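PDB 4N6D: TRAP dicarboxylate transporter-DctP subunit from Desulfovibrio salexigens, which probably captures a small organic acid in the periplasm and hands it to the membrane permease of a TRAP transport system. Local coordinates for residues E56-G61 and K252-D257; M48-Q53 and A263-K268; D126-Y131 and F139-M144; Y34-P39 and F43-M48. All coordinates share one frame; numbering follows the deposited sequence.

Following the chain from its N terminus, contact 4 closes first, a short turn in which strand 30-35 meets the start of helix 43-58 inside a beta-alpha-beta unit. Contacts 2 and 1 then open in turn from that same helix, and both close on helix 249-285, contact 1 enclosed within the long loop of contact 2. Inside both lies contact 3, a short closure between helix 117-131 and strand 139-146, an outermost strand of the five-stranded sheet to which contact 4 also belongs. Contacts 2 and 4 share M48, and W51 touches both L255 of contact 1 and L142 of contact 3. Contacts 1 and 2 thus join two helices, while contacts 3 and 4 pack helices on one sheet.

Contact 1: residues E56-G61 and K252-D257; sequences EKRTAG and KKVLND. With I3C (5-amino-2,4,6-triiodobenzene-1,3-dicarboxylic acid), chain B.
A water bridges R58 and V254 across an otherwise small, apolar contact: NH1 of R58 donates to it over 2.8 Å, and the water in turn donates to the backbone O of V254. The contact lies where helix 43-58 ends in a Schellman motif and meets helix 249-285. A60, with positive phi, is the C-prime residue of that motif; G61 N bonds to E56 O at 2.9 Å, and A60 N to K57 O. Direct packing centres on CG1 of V254, which reaches CB of R58 at 3.8 Å and CG2 of T59 at 4.2 Å. A branched valine suits this place because one methyl can fill the angle between an arginine stem and a threonine methyl. T59 turns its hydroxyl back to V55 and V63, leaving the methyl for V254. Beyond CB, the arginine chain runs extended from CG to NE, carrying its charge past the valine to salt bridges with E54 and E261. On helix 249-285, K253 and D257 pair one turn apart. A bound triiodinated benzenedicarboxylate touches the helix end, its amino N13 lying 3.6 Å from CA of A60.

Contact 2: residues M48-Q53 and A263-K268; sequences MERWKQ and AEWTGK
R50 and W265 make this contact between them, the guanidinium lying flat on the indole with the two planes only 5° apart. The arginine uses its whole length. CB and CG pass over the six-membered ring, CG coming within 3.6 Å of CZ2 of W265; CD then sits above the five-membered ring, 3.6 Å from its centroid, in a CH-pi contact. NE and CZ continue over its CD1 side, NE of R50 reaching CD1 of W265 at 3.5 Å. CZ stands 3.9 Å from the same centroid, 29° off the ring normal, which makes the pair a cation-pi interaction as well. The bend at chi2 (-100°) is what lays the chain along the indole. NE of R50 and NE1 of W265 are both donors and do not bond to one another; NH1 of R50 bonds to OE1 of Q262, one turn before W265, which helps fix the rotation of the guanidinium. Arginine suits this partly exposed place because its methylenes cover the ring while its flat cation keeps polar edges for hydrogen bonding. The ring of Y269 runs nearly parallel to W265, and K268 pairs with E264 on the same helix. The arrangement is a stacked arginine-tryptophan cation-pi pair, joining helices 43-58 and 249-285 at the surface of this solute-binding fold.

Contact 3: residues D126-Y131 and F139-M144; sequences DLYTKY and FKVLTM
The ring of Y128 receives V141 over one face, where CG1 of the valine stands 4.2 Å from the ring centroid and 17° off the normal, displaced toward the rim. M144 approaches the same ring obliquely, its SD 4.5 Å from the centroid, and packs more closely against the root of the side chain, 3.4 Å from CB of Y128. With CG anti to the backbone N (chi1 162°), the tyrosine reaches from helix 117-131 toward strand 139-146, and V141 comes to meet it from the opposite direction. The phenol end lies against the branch point of the valine, OH of Y128 being 3.4 Å from CB of V141. That oxygen also shares a water with the strand: the water is 2.5 Å from OH of Y128 and accepts a hydrogen bond from N of V141 at 2.9 Å. Tyrosine therefore suits the place twice over, its ring packing on aliphatic and sulfur groups while its hydroxyl reaches the water that serves a backbone amide. Methionine offers an unbranched chain that, extended through CB-CG, carries sulfur beside the ring. Around the contact, F136 packs on V141 and P133 on Y128, while L142 and T143 turn the other way, onto strand 234-240. The whole is a Met-aromatic and CH-pi contact that packs a helix against an outermost strand of the five-stranded mixed sheet in this periplasmic solute-binding fold.

Contact 4: residues Y34-P39 and F43-M48; sequences YANFPP and FPCVQM
M48 lies across one face of the Y34 ring in a Met-aromatic contact at the first strand-to-helix turn of a beta-alpha-beta unit, strand 30-35, helix 43-58 and strand 63-68. Its CG sits 3.4 Å from the ring centroid, almost on the normal, and SD lies over the same face; a chi1 of 163° swings the flexible, unbranched chain of M48 away from its own N and over the ring. The ring's hydroxyl accepts from NE2 of Q47 at 3.1 Å, nearly straight at 159°. N36, two residues after Y34, crosses to the helix: its ND2 bonds P44 O at 3.0 Å, from above the carbonyl plane, and makes a weak bond to SD of M48. P44 O, which receives a weak bond from M48 N, also accepts from NE2 of Q47, in the carbonyl plane. The ring of P38 packs against P44, its CG near CB of P44, while the small side chain of C45 fits close to the backbone of P38, its SG 3.3 Å from O of P38. Farther out, W51 meets the Y34 ring at a steep angle, and Q262 bonds OE1 of Q47, which also accepts from a water lying 2.6 Å from OH of Y34.

Contact 1: residues E56-G61 and K252-D257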
# COMPACT_ATOMS: atom_id res chain seq x y z
N GLU A 56 4.07 5.17 -23.89
CA GLU A 56 4.70 5.80 -25.03
C GLU A 56 5.03 4.76 -26.09
O GLU A 56 4.89 5.03 -27.28
CB GLU A 56 5.95 6.59 -24.59
CG GLU A 56 5.59 7.70 -23.62
CD GLU A 56 6.73 8.68 -23.31
OE1 GLU A 56 7.91 8.33 -23.51
OE2 GLU A 56 6.42 9.82 -22.87
N LYS A 57 5.45 3.58 -25.65
CA LYS A 57 5.86 2.53 -26.59
C LYS A 57 4.62 1.98 -27.29
O LYS A 57 4.60 1.87 -28.52
CB LYS A 57 6.61 1.40 -25.88
CG LYS A 57 7.12 0.28 -26.80
CD LYS A 57 7.92 -0.74 -26.00
CE LYS A 57 8.36 -1.92 -26.85
NZ LYS A 57 8.85 -3.00 -25.98
N ARG A 58 3.59 1.64 -26.52
CA ARG A 58 2.44 0.93 -27.08
C ARG A 58 1.58 1.81 -27.97
O ARG A 58 0.88 1.32 -28.85
CB ARG A 58 1.58 0.35 -25.96
CG ARG A 58 2.26 -0.79 -25.28
CD ARG A 58 1.44 -1.31 -24.13
NE ARG A 58 2.23 -2.22 -23.33
CZ ARG A 58 1.73 -3.08 -22.44
NH1 ARG A 58 0.41 -3.21 -22.28
NH2 ARG A 58 2.55 -3.85 -21.75
N THR A 59 1.65 3.12 -27.75
CA THR A 59 0.92 4.08 -28.60
C THR A 59 1.77 4.61 -29.75
O THR A 59 1.36 5.54 -30.47
CB THR A 59 0.37 5.28 -27.78
OG1 THR A 59 1.45 6.07 -27.28
CG2 THR A 59 -0.51 4.83 -26.66
N ALA A 60 2.96 4.03 -29.92
CA ALA A 60 3.82 4.34 -31.05
C ALA A 60 4.13 5.81 -31.05
O ALA A 60 4.21 6.45 -32.09
CB ALA A 60 3.17 3.94 -32.37
N GLY A 61 4.30 6.34 -29.84
CA GLY A 61 4.69 7.73 -29.67
C GLY A 61 3.56 8.73 -29.81
O GLY A 61 3.79 9.93 -29.73
N LYS A 252 -7.31 4.61 -25.59
CA LYS A 252 -8.06 4.14 -24.43
C LYS A 252 -7.86 2.65 -24.21
O LYS A 252 -7.69 2.20 -23.07
CB LYS A 252 -9.56 4.43 -24.57
CG LYS A 252 -9.95 5.90 -24.48
CD LYS A 252 -11.47 6.03 -24.38
CE LYS A 252 -11.94 7.47 -24.24
NZ LYS A 252 -13.40 7.54 -24.46
N LYS A 253 -7.84 1.87 -25.29
CA LYS A 253 -7.61 0.45 -25.15
C LYS A 253 -6.24 0.16 -24.53
O LYS A 253 -6.11 -0.71 -23.67
CB LYS A 253 -7.70 -0.24 -26.50
CG LYS A 253 -7.50 -1.73 -26.36
CD LYS A 253 -7.64 -2.45 -27.68
CE LYS A 253 -7.93 -3.92 -27.45
NZ LYS A 253 -7.12 -4.54 -26.39
N VAL A 254 -5.20 0.86 -24.96
CA VAL A 254 -3.89 0.67 -24.36
C VAL A 254 -3.95 0.94 -22.87
O VAL A 254 -3.43 0.16 -22.07
CB VAL A 254 -2.84 1.59 -25.01
CG1 VAL A 254 -1.54 1.55 -24.25
CG2 VAL A 254 -2.60 1.17 -26.46
N LEU A 255 -4.57 2.04 -22.48
CA LEU A 255 -4.59 2.39 -21.06
C LEU A 255 -5.47 1.45 -20.25
O LEU A 255 -5.20 1.16 -19.10
CB LEU A 255 -5.04 3.84 -20.88
CG LEU A 255 -3.92 4.88 -20.90
CD1 LEU A 255 -3.01 4.77 -22.09
CD2 LEU A 255 -4.53 6.27 -20.82
N ASN A 256 -6.55 0.98 -20.86
CA ASN A 256 -7.45 0.05 -20.21
C ASN A 256 -6.73 -1.26 -19.98
O ASN A 256 -6.78 -1.82 -18.89
CB ASN A 256 -8.68 -0.19 -21.06
CG ASN A 256 -9.73 0.86 -20.86
OD1 ASN A 256 -9.78 1.50 -19.82
ND2 ASN A 256 -10.60 1.04 -21.85
N ASP A 257 -6.04 -1.76 -21.01
CA ASP A 257 -5.31 -3.01 -20.87
C ASP A 257 -4.20 -2.94 -19.82
O ASP A 257 -3.89 -3.92 -19.13
CB ASP A 257 -4.71 -3.43 -22.21
CG ASP A 257 -5.76 -3.97 -23.18
OD1 ASP A 257 -6.88 -4.26 -22.75
OD2 ASP A 257 -5.45 -4.10 -24.37
I3 I3C B . 6.33 3.34 -36.25
I2 I3C B . 7.81 5.94 -31.07
I1 I3C B . 8.63 8.86 -36.29
O8 I3C B . 6.40 6.65 -37.97
O9 I3C B . 8.21 5.46 -38.11
C10 I3C B . 8.64 8.28 -33.03
N13 I3C B . 6.75 3.75 -33.12
C1 I3C B . 7.50 6.09 -35.91
C6 I3C B . 7.09 4.98 -35.20
C5 I3C B . 7.17 4.92 -33.83
C4 I3C B . 7.68 6.00 -33.15
C3 I3C B . 8.10 7.14 -33.83
C2 I3C B . 8.00 7.17 -35.21
C7 I3C B . 7.37 6.07 -37.40
O11 I3C B . 9.89 8.47 -33.00
O12 I3C B . 7.87 9.02 -32.37
O HOH W 1 -1.83 -1.76 -23.21

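Contact 2: residues M48-Q53 and A263-K268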
# COMPACT_ATOMS: atom_id res chain seq x y z
N MET A 48 5.21 4.62 -11.81
CA MET A 48 4.77 5.69 -12.72
C MET A 48 5.69 5.75 -13.96
O MET A 48 5.24 5.82 -15.12
CB MET A 48 4.73 7.02 -11.98
CG MET A 48 4.70 8.25 -12.88
SD MET A 48 4.83 9.80 -11.94
CE MET A 48 6.53 9.70 -11.31
N GLU A 49 7.00 5.69 -13.73
CA GLU A 49 7.94 5.77 -14.86
C GLU A 49 7.80 4.58 -15.78
O GLU A 49 7.91 4.72 -16.99
CB GLU A 49 9.39 5.88 -14.39
CG GLU A 49 9.69 7.12 -13.57
CD GLU A 49 9.50 8.41 -14.35
OE1 GLU A 49 9.60 8.38 -15.59
OE2 GLU A 49 9.23 9.44 -13.72
N ARG A 50 7.58 3.39 -15.22
CA ARG A 50 7.41 2.19 -16.05
C ARG A 50 6.12 2.29 -16.87
O ARG A 50 6.08 1.92 -18.05
CB ARG A 50 7.42 0.94 -15.19
CG ARG A 50 7.44 -0.37 -15.99
CD ARG A 50 6.07 -0.97 -16.07
NE ARG A 50 6.08 -2.14 -16.94
CZ ARG A 50 5.00 -2.84 -17.26
NH1 ARG A 50 3.82 -2.50 -16.75
NH2 ARG A 50 5.10 -3.89 -18.08
N TRP A 51 5.08 2.82 -16.25
CA TRP A 51 3.81 3.01 -16.93
C TRP A 51 3.99 3.96 -18.10
O TRP A 51 3.51 3.69 -19.20
CB TRP A 51 2.79 3.54 -15.94
CG TRP A 51 1.38 3.67 -16.47
CD1 TRP A 51 0.42 2.70 -16.44
CD2 TRP A 51 0.78 4.82 -17.05
NE1 TRP A 51 -0.75 3.17 -17.00
CE2 TRP A 51 -0.55 4.48 -17.38
CE3 TRP A 51 1.23 6.12 -17.35
CZ2 TRP A 51 -1.44 5.37 -17.96
CZ3 TRP A 51 0.34 7.01 -17.94
CH2 TRP A 51 -0.97 6.63 -18.25
N LYS A 52 4.68 5.08 -17.88
CA LYS A 52 5.03 6.00 -18.94
C LYS A 52 5.72 5.29 -20.10
O LYS A 52 5.39 5.48 -21.29
CB LYS A 52 5.95 7.10 -18.39
CG LYS A 52 6.73 7.85 -19.48
CD LYS A 52 7.46 9.07 -18.94
CE LYS A 52 8.34 9.70 -20.03
NZ LYS A 52 8.88 11.04 -19.64
N GLN A 53 6.72 4.49 -19.76
CA GLN A 53 7.50 3.79 -20.79
C GLN A 53 6.58 2.94 -21.66
O GLN A 53 6.68 2.96 -22.88
CB GLN A 53 8.56 2.90 -20.14
CG GLN A 53 9.69 3.68 -19.47
CD GLN A 53 10.50 2.83 -18.50
OE1 GLN A 53 10.46 1.59 -18.54
NE2 GLN A 53 11.23 3.50 -17.61
N ALA A 263 -1.14 -3.02 -12.05
CA ALA A 263 -1.36 -3.45 -10.68
C ALA A 263 -0.39 -4.61 -10.36
O ALA A 263 0.32 -4.60 -9.34
CB ALA A 263 -2.82 -3.91 -10.50
N GLU A 264 -0.35 -5.61 -11.24
CA GLU A 264 0.55 -6.75 -11.07
C GLU A 264 2.02 -6.33 -11.10
O GLU A 264 2.82 -6.75 -10.28
CB GLU A 264 0.31 -7.81 -12.15
CG GLU A 264 1.17 -9.04 -12.00
CD GLU A 264 0.77 -10.17 -12.94
OE1 GLU A 264 -0.38 -10.20 -13.41
OE2 GLU A 264 1.61 -11.04 -13.20
N TRP A 265 2.37 -5.49 -12.07
CA TRP A 265 3.76 -5.09 -12.23
C TRP A 265 4.26 -4.40 -10.97
O TRP A 265 5.39 -4.64 -10.52
CB TRP A 265 3.95 -4.15 -13.43
CG TRP A 265 5.39 -3.91 -13.68
CD1 TRP A 265 6.19 -4.61 -14.52
CD2 TRP A 265 6.23 -2.95 -13.03
NE1 TRP A 265 7.49 -4.13 -14.46
CE2 TRP A 265 7.53 -3.11 -13.55
CE3 TRP A 265 6.01 -1.95 -12.08
CZ2 TRP A 265 8.60 -2.30 -13.14
CZ3 TRP A 265 7.07 -1.16 -11.68
CH2 TRP A 265 8.34 -1.36 -12.20
N THR A 266 3.42 -3.51 -10.43
CA THR A 266 3.80 -2.74 -9.25
C THR A 266 3.96 -3.62 -8.03
O THR A 266 4.92 -3.49 -7.24
CB THR A 266 2.78 -1.63 -8.97
OG1 THR A 266 2.70 -0.75 -10.10
CG2 THR A 266 3.18 -0.84 -7.77
N GLY A 267 3.01 -4.53 -7.83
CA GLY A 267 3.13 -5.45 -6.70
C GLY A 267 4.35 -6.34 -6.80
O GLY A 267 5.05 -6.60 -5.81
N LYS A 268 4.64 -6.82 -8.00
CA LYS A 268 5.81 -7.66 -8.17
C LYS A 268 7.09 -6.89 -7.94
O LYS A 268 8.05 -7.41 -7.34
CB LYS A 268 5.79 -8.34 -9.53
CG LYS A 268 4.76 -9.46 -9.54
CD LYS A 268 4.75 -10.28 -10.80
CE LYS A 268 3.82 -11.47 -10.62
NZ LYS A 268 3.60 -12.23 -11.89

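Contact 3: residues D126-Y131 and F139-M144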
# COMPACT_ATOMS: atom_id res chain seq x y z
N ASP A 126 -9.05 -6.06 -8.69
CA ASP A 126 -10.23 -6.88 -8.93
C ASP A 126 -11.45 -6.38 -8.15
O ASP A 126 -12.58 -6.39 -8.68
CB ASP A 126 -10.00 -8.35 -8.56
CG ASP A 126 -9.20 -9.11 -9.59
OD1 ASP A 126 -8.92 -8.57 -10.68
OD2 ASP A 126 -8.91 -10.30 -9.31
N LEU A 127 -11.25 -5.96 -6.91
CA LEU A 127 -12.37 -5.48 -6.12
C LEU A 127 -12.93 -4.22 -6.75
O LEU A 127 -14.15 -4.07 -6.86
CB LEU A 127 -11.97 -5.24 -4.66
CG LEU A 127 -13.16 -4.90 -3.77
CD1 LEU A 127 -13.95 -6.17 -3.39
CD2 LEU A 127 -12.74 -4.11 -2.52
N TYR A 128 -12.05 -3.31 -7.15
CA TYR A 128 -12.47 -2.08 -7.81
C TYR A 128 -13.24 -2.40 -9.09
O TYR A 128 -14.30 -1.84 -9.33
CB TYR A 128 -11.27 -1.16 -8.13
CG TYR A 128 -11.66 -0.15 -9.17
CD1 TYR A 128 -12.45 0.94 -8.84
CD2 TYR A 128 -11.33 -0.35 -10.50
CE1 TYR A 128 -12.86 1.83 -9.79
CE2 TYR A 128 -11.74 0.54 -11.46
CZ TYR A 128 -12.49 1.61 -11.10
OH TYR A 128 -12.90 2.51 -12.07
N THR A 129 -12.72 -3.31 -9.90
CA THR A 129 -13.34 -3.62 -11.17
C THR A 129 -14.73 -4.23 -10.97
O THR A 129 -15.66 -3.99 -11.77
CB THR A 129 -12.47 -4.59 -11.98
OG1 THR A 129 -11.25 -3.92 -12.32
CG2 THR A 129 -13.20 -5.03 -13.23
N LYS A 130 -14.88 -5.00 -9.91
CA LYS A 130 -16.15 -5.64 -9.61
C LYS A 130 -17.20 -4.65 -9.12
O LYS A 130 -18.37 -4.72 -9.53
CB LYS A 130 -15.96 -6.74 -8.56
CG LYS A 130 -17.27 -7.41 -8.18
CD LYS A 130 -17.09 -8.50 -7.15
CE LYS A 130 -18.39 -9.25 -6.95
NZ LYS A 130 -18.22 -10.46 -6.14
N TYR A 131 -16.80 -3.74 -8.24
CA TYR A 131 -17.74 -2.88 -7.55
C TYR A 131 -17.95 -1.53 -8.21
O TYR A 131 -19.01 -0.93 -7.99
CB TYR A 131 -17.32 -2.67 -6.08
CG TYR A 131 -17.75 -3.80 -5.18
CD1 TYR A 131 -16.98 -4.96 -5.06
CD2 TYR A 131 -18.93 -3.75 -4.47
CE1 TYR A 131 -17.39 -6.03 -4.24
CE2 TYR A 131 -19.34 -4.79 -3.64
CZ TYR A 131 -18.56 -5.93 -3.53
OH TYR A 131 -18.99 -6.97 -2.74
N PHE A 139 -13.46 10.31 -11.93
CA PHE A 139 -12.18 10.02 -12.58
C PHE A 139 -12.23 8.78 -13.44
O PHE A 139 -13.11 7.93 -13.27
CB PHE A 139 -11.11 9.76 -11.51
CG PHE A 139 -10.97 10.86 -10.53
CD1 PHE A 139 -10.39 12.07 -10.89
CD2 PHE A 139 -11.42 10.70 -9.24
CE1 PHE A 139 -10.26 13.10 -9.96
CE2 PHE A 139 -11.31 11.74 -8.32
CZ PHE A 139 -10.73 12.92 -8.67
N LYS A 140 -11.28 8.67 -14.36
CA LYS A 140 -10.91 7.36 -14.89
C LYS A 140 -9.87 6.76 -13.94
O LYS A 140 -8.85 7.40 -13.66
CB LYS A 140 -10.32 7.47 -16.29
CG LYS A 140 -9.69 6.15 -16.77
CD LYS A 140 -10.71 5.04 -16.95
CE LYS A 140 -10.03 3.80 -17.51
NZ LYS A 140 -10.99 2.76 -17.92
N VAL A 141 -10.13 5.57 -13.43
CA VAL A 141 -9.15 4.88 -12.61
C VAL A 141 -8.23 4.08 -13.53
O VAL A 141 -8.66 3.11 -14.16
CB VAL A 141 -9.82 3.97 -11.58
CG1 VAL A 141 -8.78 3.21 -10.79
CG2 VAL A 141 -10.71 4.80 -10.63
N LEU A 142 -6.98 4.53 -13.65
CA LEU A 142 -6.04 3.93 -14.60
C LEU A 142 -5.44 2.64 -14.08
O LEU A 142 -5.17 1.73 -14.86
CB LEU A 142 -4.90 4.90 -14.94
CG LEU A 142 -5.38 6.11 -15.73
CD1 LEU A 142 -4.21 7.07 -15.89
CD2 LEU A 142 -5.88 5.67 -17.07
N THR A 143 -5.14 2.60 -12.78
CA THR A 143 -4.67 1.37 -12.12
C THR A 143 -4.79 1.57 -10.62
O THR A 143 -5.11 2.66 -10.14
CB THR A 143 -3.21 0.96 -12.52
OG1 THR A 143 -2.98 -0.39 -12.09
CG2 THR A 143 -2.19 1.87 -11.90
N MET A 144 -4.59 0.50 -9.87
CA MET A 144 -4.51 0.57 -8.42
C MET A 144 -3.44 -0.40 -7.99
O MET A 144 -3.10 -1.33 -8.72
CB MET A 144 -5.82 0.19 -7.76
CG MET A 144 -6.96 1.12 -8.18
SD MET A 144 -8.48 0.63 -7.40
CE MET A 144 -8.30 1.48 -5.84
O HOH W 2 -12.69 4.30 -13.84

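Contact 4: residues Y34-P39 and F43-M48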
# COMPACT_ATOMS: atom_id res chain seq x y z
N TYR A 34 1.64 13.74 -15.15
CA TYR A 34 1.39 12.71 -14.15
C TYR A 34 2.02 13.18 -12.84
O TYR A 34 3.26 13.21 -12.69
CB TYR A 34 1.95 11.39 -14.70
CG TYR A 34 1.62 10.11 -13.98
CD1 TYR A 34 1.44 8.94 -14.69
CD2 TYR A 34 1.54 10.04 -12.59
CE1 TYR A 34 1.19 7.73 -14.05
CE2 TYR A 34 1.28 8.83 -11.95
CZ TYR A 34 1.12 7.68 -12.69
OH TYR A 34 0.88 6.46 -12.11
N ALA A 35 1.16 13.61 -11.92
CA ALA A 35 1.59 14.10 -10.61
C ALA A 35 1.75 12.93 -9.65
O ALA A 35 0.97 11.99 -9.68
CB ALA A 35 0.57 15.09 -10.06
N ASN A 36 2.76 13.01 -8.79
CA ASN A 36 3.00 11.97 -7.80
C ASN A 36 3.64 12.60 -6.58
O ASN A 36 4.60 13.34 -6.70
CB ASN A 36 3.91 10.91 -8.42
CG ASN A 36 3.52 9.52 -8.01
OD1 ASN A 36 3.12 9.28 -6.86
ND2 ASN A 36 3.64 8.58 -8.94
N PHE A 37 3.10 12.34 -5.39
CA PHE A 37 3.50 13.08 -4.21
C PHE A 37 4.85 12.64 -3.56
O PHE A 37 5.60 13.49 -3.05
CB PHE A 37 2.37 13.11 -3.18
CG PHE A 37 2.09 11.78 -2.55
CD1 PHE A 37 2.85 11.33 -1.47
CD2 PHE A 37 1.09 10.97 -3.05
CE1 PHE A 37 2.60 10.09 -0.90
CE2 PHE A 37 0.84 9.73 -2.49
CZ PHE A 37 1.60 9.29 -1.42
N PRO A 38 5.15 11.33 -3.56
CA PRO A 38 6.34 10.89 -2.84
C PRO A 38 7.62 11.08 -3.66
O PRO A 38 7.54 11.42 -4.84
CB PRO A 38 6.08 9.39 -2.63
CG PRO A 38 5.31 8.99 -3.82
CD PRO A 38 4.45 10.20 -4.21
N PRO A 39 8.78 10.90 -3.03
CA PRO A 39 10.05 11.05 -3.76
C PRO A 39 10.22 10.08 -4.93
O PRO A 39 9.67 8.97 -4.92
CB PRO A 39 11.10 10.75 -2.69
CG PRO A 39 10.43 11.06 -1.40
CD PRO A 39 9.00 10.65 -1.59
N PHE A 43 8.33 3.47 -4.57
CA PHE A 43 7.61 2.62 -5.50
C PHE A 43 6.46 3.28 -6.29
O PHE A 43 6.27 2.96 -7.45
CB PHE A 43 7.20 1.27 -4.86
CG PHE A 43 5.92 1.32 -4.05
CD1 PHE A 43 5.95 1.67 -2.71
CD2 PHE A 43 4.71 0.99 -4.63
CE1 PHE A 43 4.77 1.71 -1.97
CE2 PHE A 43 3.54 1.00 -3.88
CZ PHE A 43 3.58 1.38 -2.57
N PRO A 44 5.71 4.24 -5.69
CA PRO A 44 4.64 4.84 -6.49
C PRO A 44 5.19 5.63 -7.69
O PRO A 44 4.55 5.73 -8.73
CB PRO A 44 3.95 5.79 -5.50
CG PRO A 44 4.29 5.19 -4.14
CD PRO A 44 5.70 4.75 -4.31
N CYS A 45 6.40 6.17 -7.54
CA CYS A 45 7.01 6.91 -8.64
C CYS A 45 7.70 5.97 -9.60
O CYS A 45 7.64 6.16 -10.80
CB CYS A 45 7.99 7.94 -8.11
SG CYS A 45 7.10 9.29 -7.29
N VAL A 46 8.35 4.93 -9.08
CA VAL A 46 9.00 3.96 -9.96
C VAL A 46 7.98 3.32 -10.90
O VAL A 46 8.22 3.19 -12.10
CB VAL A 46 9.75 2.89 -9.15
CG1 VAL A 46 10.19 1.73 -10.03
CG2 VAL A 46 10.95 3.51 -8.46
N GLN A 47 6.83 2.92 -10.37
CA GLN A 47 5.84 2.33 -11.25
C GLN A 47 5.33 3.37 -12.24
O GLN A 47 5.05 3.03 -13.39
CB GLN A 47 4.71 1.65 -10.47
CG GLN A 47 3.77 2.60 -9.75
CD GLN A 47 2.76 3.31 -10.66
OE1 GLN A 47 2.32 2.77 -11.69
NE2 GLN A 47 2.37 4.51 -10.26
N MET A 48 5.21 4.62 -11.81
CA MET A 48 4.77 5.69 -12.72
C MET A 48 5.69 5.75 -13.96
O MET A 48 5.24 5.82 -15.12
CB MET A 48 4.73 7.02 -11.98
CG MET A 48 4.70 8.25 -12.88
SD MET A 48 4.83 9.80 -11.94
CE MET A 48 6.53 9.70 -11.31
O HOH W 3 0.55 4.15 -13.30